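Local coordinates for protein RNA-directed RNA polymerase (Infectious pancreatic necrosis virus, PDB 3ZED) that probably acts as the viral RNA-dependent RNA polymerase, found both free and covalently attached to the genomic RNA, that extends RNA from ribonucleoside triphosphates, at residues V611-W622 and I669-L680. Numbering follows the deposited sequence.
Sequences VRYEAIRLVGGW and ITLSEPLTNQTL
Leu618 and Leu675 form the centre of a buried helix-to-loop contact in the thumb domain of this birnavirus polymerase. Residues 611-622 lie on helix 604-621, with Trp622 in the loop that follows. Residues 669-680 run beside it as an irregular loop and then enter the short helix 677-683, with Thr676 at the N-cap position; the backbone N of Thr676 donates to Thr679 OG1. The contact is structural packing, away from the potassium and predicted GTP sites.

Leu618 divides its two methyls. CD1 lies 3.7 Å from Leu671 CD2 and also meets Ile669 CD1 tip to tip. CD2 touches Thr679 CG2 on helix 677-683. Leu675 CD1 wedges between Leu618 CG and the CB of Arg617. It gets there because CG of Leu675 is anti to the backbone N (chi1 -167°).

One turn earlier, Glu614 ties the loop to the helix through its carboxylate. The backbone N of Leu675 donates to Glu614 OE2 at 2.9 Å, on the syn side and 18° out of the carboxylate plane. The same oxygen forms a salt bridge with Arg639 of helix 625-645. Glu614 OE1 takes a hydrogen bond from Arg617 NH1 at 2.7 Å, within a salt bridge, and is also bonded to Ser635. Both oxygens of this buried acid therefore have partners, and the nearby arginines would probably favour its charged form.

Leu675 CB rests over one face of the Arg617 guanidinium, which Glu628 holds from the NH2 end.

At the far end, the loop residue Trp622 offers a ring face to Leu680. Leu680 CD1 makes a CH-pi contact, 3.9 Å from the centroid of the five-membered ring of Trp622 and 26° off its normal, while Leu680 CD2 sits 3.7 Å from Trp622 CD1.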
loop_
_atom_site.group_PDB
_atom_site.type_symbol
_atom_site.label_atom_id
_atom_site.label_comp_id
_atom_site.label_asym_id
_atom_site.label_seq_id
_atom_site.Cartn_x
_atom_site.Cartn_y
_atom_site.Cartn_z
ATOM N N VAL B 611 7.740 19.828 -16.142
ATOM C CA VAL B 611 7.871 18.546 -15.443
ATOM C C VAL B 611 6.979 17.464 -16.127
ATOM O O VAL B 611 7.467 16.381 -16.418
ATOM C CB VAL B 611 7.575 18.691 -13.920
ATOM C CG1 VAL B 611 7.451 17.329 -13.227
ATOM C CG2 VAL B 611 8.656 19.530 -13.230
ATOM N N ARG B 612 5.710 17.780 -16.396
ATOM C CA ARG B 612 4.731 16.885 -17.027
ATOM C C ARG B 612 5.267 16.279 -18.341
ATOM O O ARG B 612 5.215 15.067 -18.505
ATOM C CB ARG B 612 3.421 17.649 -17.281
ATOM C CG ARG B 612 2.420 16.919 -18.173
ATOM C CD ARG B 612 1.523 17.904 -18.894
ATOM N NE ARG B 612 0.494 18.428 -18.002
ATOM C CZ ARG B 612 -0.492 19.220 -18.389
ATOM N NH1 ARG B 612 -0.592 19.595 -19.659
ATOM N NH2 ARG B 612 -1.398 19.630 -17.515
ATOM N N TYR B 613 5.787 17.118 -19.254
ATOM C CA TYR B 613 6.320 16.669 -20.539
ATOM C C TYR B 613 7.681 15.977 -20.401
ATOM O O TYR B 613 7.925 15.039 -21.137
ATOM C CB TYR B 613 6.378 17.828 -21.536
ATOM C CG TYR B 613 4.988 18.308 -21.887
ATOM C CD1 TYR B 613 4.071 17.457 -22.508
ATOM C CD2 TYR B 613 4.549 19.573 -21.505
ATOM C CE1 TYR B 613 2.765 17.864 -22.767
ATOM C CE2 TYR B 613 3.238 19.987 -21.748
ATOM C CZ TYR B 613 2.350 19.127 -22.379
ATOM O OH TYR B 613 1.080 19.538 -22.695
ATOM N N GLU B 614 8.527 16.365 -19.434
ATOM C CA GLU B 614 9.806 15.700 -19.218
ATOM C C GLU B 614 9.614 14.316 -18.584
ATOM O O GLU B 614 10.274 13.368 -19.007
ATOM C CB GLU B 614 10.749 16.556 -18.343
ATOM C CG GLU B 614 11.268 17.831 -18.995
ATOM C CD GLU B 614 12.182 17.652 -20.191
ATOM O OE1 GLU B 614 11.679 17.365 -21.299
ATOM O OE2 GLU B 614 13.405 17.836 -20.032
ATOM N N ALA B 615 8.704 14.193 -17.585
ATOM C CA ALA B 615 8.440 12.933 -16.885
ATOM C C ALA B 615 7.818 11.899 -17.812
ATOM O O ALA B 615 8.262 10.754 -17.788
ATOM C CB ALA B 615 7.562 13.154 -15.669
ATOM N N ILE B 616 6.866 12.296 -18.681
ATOM C CA ILE B 616 6.253 11.367 -19.639
ATOM C C ILE B 616 7.358 10.814 -20.618
ATOM O O ILE B 616 7.343 9.623 -20.959
ATOM C CB ILE B 616 4.993 11.933 -20.361
ATOM C CG1 ILE B 616 4.103 10.801 -20.902
ATOM C CG2 ILE B 616 5.308 12.943 -21.461
ATOM C CD1 ILE B 616 3.218 10.068 -19.842
ATOM N N ARG B 617 8.345 11.652 -20.970
ATOM C CA ARG B 617 9.471 11.238 -21.811
ATOM C C ARG B 617 10.372 10.258 -21.044
ATOM O O ARG B 617 10.659 9.184 -21.563
ATOM C CB ARG B 617 10.279 12.454 -22.279
ATOM C CG ARG B 617 9.532 13.373 -23.236
ATOM C CD ARG B 617 10.280 14.685 -23.444
ATOM N NE ARG B 617 11.472 14.476 -24.260
ATOM C CZ ARG B 617 12.484 15.330 -24.362
ATOM N NH1 ARG B 617 12.479 16.463 -23.672
ATOM N NH2 ARG B 617 13.511 15.056 -25.144
ATOM N N LEU B 618 10.753 10.603 -19.798
ATOM C CA LEU B 618 11.628 9.817 -18.923
ATOM C C LEU B 618 11.157 8.397 -18.662
ATOM O O LEU B 618 11.971 7.467 -18.672
ATOM C CB LEU B 618 11.754 10.492 -17.552
ATOM C CG LEU B 618 12.766 11.571 -17.353
ATOM C CD1 LEU B 618 12.491 12.285 -16.058
ATOM C CD2 LEU B 618 14.141 10.999 -17.293
ATOM N N VAL B 619 9.877 8.240 -18.343
ATOM C CA VAL B 619 9.326 6.944 -17.967
ATOM C C VAL B 619 9.146 6.007 -19.157
ATOM O O VAL B 619 8.941 4.821 -18.932
ATOM C CB VAL B 619 8.019 7.072 -17.141
ATOM C CG1 VAL B 619 8.325 7.724 -15.800
ATOM C CG2 VAL B 619 6.925 7.825 -17.913
ATOM N N GLY B 620 9.252 6.507 -20.380
ATOM C CA GLY B 620 9.139 5.632 -21.544
ATOM C C GLY B 620 8.714 6.244 -22.854
ATOM O O GLY B 620 8.742 5.568 -23.887
ATOM N N GLY B 621 8.297 7.503 -22.810
ATOM C CA GLY B 621 7.855 8.229 -24.002
ATOM C C GLY B 621 9.014 8.480 -24.934
ATOM O O GLY B 621 8.824 8.552 -26.159
ATOM N N TRP B 622 10.252 8.530 -24.361
ATOM C CA TRP B 622 11.468 8.704 -25.147
ATOM C C TRP B 622 11.557 7.659 -26.245
ATOM O O TRP B 622 12.163 7.932 -27.259
ATOM C CB TRP B 622 12.741 8.633 -24.260
ATOM C CG TRP B 622 12.955 7.328 -23.546
ATOM C CD1 TRP B 622 12.555 7.017 -22.285
ATOM C CD2 TRP B 622 13.625 6.160 -24.053
ATOM N NE1 TRP B 622 12.902 5.722 -21.981
ATOM C CE2 TRP B 622 13.578 5.178 -23.040
ATOM C CE3 TRP B 622 14.275 5.852 -25.261
ATOM C CZ2 TRP B 622 14.161 3.906 -23.193
ATOM C CZ3 TRP B 622 14.857 4.595 -25.411
ATOM C CH2 TRP B 622 14.782 3.634 -24.394
ATOM N N ILE B 669 17.486 12.723 -9.658
ATOM C CA ILE B 669 17.684 13.371 -10.958
ATOM C C ILE B 669 17.029 14.759 -10.943
ATOM O O ILE B 669 16.068 14.989 -10.203
ATOM C CB ILE B 669 17.225 12.522 -12.171
ATOM C CG1 ILE B 669 15.712 12.421 -12.283
ATOM C CG2 ILE B 669 17.872 11.142 -12.179
ATOM C CD1 ILE B 669 15.226 12.827 -13.545
ATOM N N THR B 670 17.576 15.680 -11.748
ATOM C CA THR B 670 17.077 17.042 -11.862
ATOM C C THR B 670 16.578 17.294 -13.293
ATOM O O THR B 670 17.179 16.810 -14.254
ATOM C CB THR B 670 18.141 18.073 -11.411
ATOM O OG1 THR B 670 17.653 19.381 -11.706
ATOM C CG2 THR B 670 19.494 17.887 -12.096
ATOM N N LEU B 671 15.497 18.083 -13.421
ATOM C CA LEU B 671 14.907 18.427 -14.711
ATOM C C LEU B 671 15.185 19.893 -15.091
ATOM O O LEU B 671 14.546 20.410 -16.012
ATOM C CB LEU B 671 13.388 18.139 -14.710
ATOM C CG LEU B 671 12.933 16.696 -14.432
ATOM C CD1 LEU B 671 11.429 16.541 -14.664
ATOM C CD2 LEU B 671 13.680 15.702 -15.271
ATOM N N SER B 672 16.173 20.550 -14.417
ATOM C CA SER B 672 16.555 21.946 -14.685
ATOM C C SER B 672 17.142 22.088 -16.092
ATOM O O SER B 672 16.908 23.102 -16.759
ATOM C CB SER B 672 17.529 22.465 -13.636
ATOM O OG SER B 672 18.715 21.693 -13.591
ATOM N N GLU B 673 17.865 21.048 -16.561
ATOM C CA GLU B 673 18.388 21.012 -17.930
ATOM C C GLU B 673 17.520 20.056 -18.761
ATOM O O GLU B 673 17.016 19.071 -18.202
ATOM C CB GLU B 673 19.876 20.620 -17.970
ATOM C CG GLU B 673 20.818 21.794 -17.693
ATOM C CD GLU B 673 20.674 23.016 -18.586
ATOM O OE1 GLU B 673 20.859 22.882 -19.817
ATOM O OE2 GLU B 673 20.378 24.111 -18.053
ATOM N N PRO B 674 17.265 20.342 -20.061
ATOM C CA PRO B 674 16.405 19.434 -20.850
ATOM C C PRO B 674 16.950 18.014 -20.911
ATOM O O PRO B 674 18.166 17.798 -20.829
ATOM C CB PRO B 674 16.402 20.060 -22.254
ATOM C CG PRO B 674 16.853 21.461 -22.060
ATOM C CD PRO B 674 17.762 21.465 -20.879
ATOM N N LEU B 675 16.036 17.046 -21.014
ATOM C CA LEU B 675 16.336 15.617 -21.123
ATOM C C LEU B 675 17.230 15.341 -22.358
ATOM O O LEU B 675 16.950 15.848 -23.452
ATOM C CB LEU B 675 14.996 14.861 -21.256
ATOM C CG LEU B 675 14.993 13.349 -21.097
ATOM C CD1 LEU B 675 13.626 12.887 -20.678
ATOM C CD2 LEU B 675 15.367 12.636 -22.398
ATOM N N THR B 676 18.287 14.552 -22.172
ATOM C CA THR B 676 19.203 14.128 -23.247
ATOM C C THR B 676 19.428 12.628 -23.098
ATOM O O THR B 676 18.943 12.028 -22.127
ATOM C CB THR B 676 20.547 14.893 -23.209
ATOM O OG1 THR B 676 21.224 14.615 -21.984
ATOM C CG2 THR B 676 20.411 16.399 -23.451
ATOM N N ASN B 677 20.207 12.026 -24.008
ATOM C CA ASN B 677 20.534 10.610 -23.887
ATOM C C ASN B 677 21.278 10.313 -22.550
ATOM O O ASN B 677 21.081 9.242 -21.995
ATOM C CB ASN B 677 21.364 10.130 -25.080
ATOM C CG ASN B 677 21.531 8.644 -25.078
ATOM O OD1 ASN B 677 20.568 7.900 -25.202
ATOM N ND2 ASN B 677 22.730 8.190 -24.797
ATOM N N GLN B 678 22.113 11.254 -22.036
ATOM C CA GLN B 678 22.844 11.049 -20.763
ATOM C C GLN B 678 21.880 10.870 -19.569
ATOM O O GLN B 678 22.186 10.093 -18.659
ATOM C CB GLN B 678 23.845 12.180 -20.478
ATOM C CG GLN B 678 24.837 11.867 -19.329
ATOM C CD GLN B 678 25.670 10.625 -19.572
ATOM O OE1 GLN B 678 26.365 10.483 -20.596
ATOM N NE2 GLN B 678 25.608 9.679 -18.641
ATOM N N THR B 679 20.711 11.549 -19.589
ATOM C CA THR B 679 19.685 11.404 -18.550
ATOM C C THR B 679 19.185 9.950 -18.503
ATOM O O THR B 679 18.963 9.396 -17.422
ATOM C CB THR B 679 18.475 12.346 -18.810
ATOM O OG1 THR B 679 18.914 13.647 -19.179
ATOM C CG2 THR B 679 17.536 12.422 -17.629
ATOM N N LEU B 680 18.993 9.358 -19.694
ATOM C CA LEU B 680 18.492 7.994 -19.844
ATOM C C LEU B 680 19.548 6.981 -19.436
ATOM O O LEU B 680 19.195 5.965 -18.831
ATOM C CB LEU B 680 18.016 7.761 -21.283
ATOM C CG LEU B 680 16.809 8.613 -21.715
ATOM C CD1 LEU B 680 16.458 8.344 -23.139
ATOM C CD2 LEU B 680 15.608 8.401 -20.791
HETATM O O HOH W 1 16.722 15.044 -25.858
#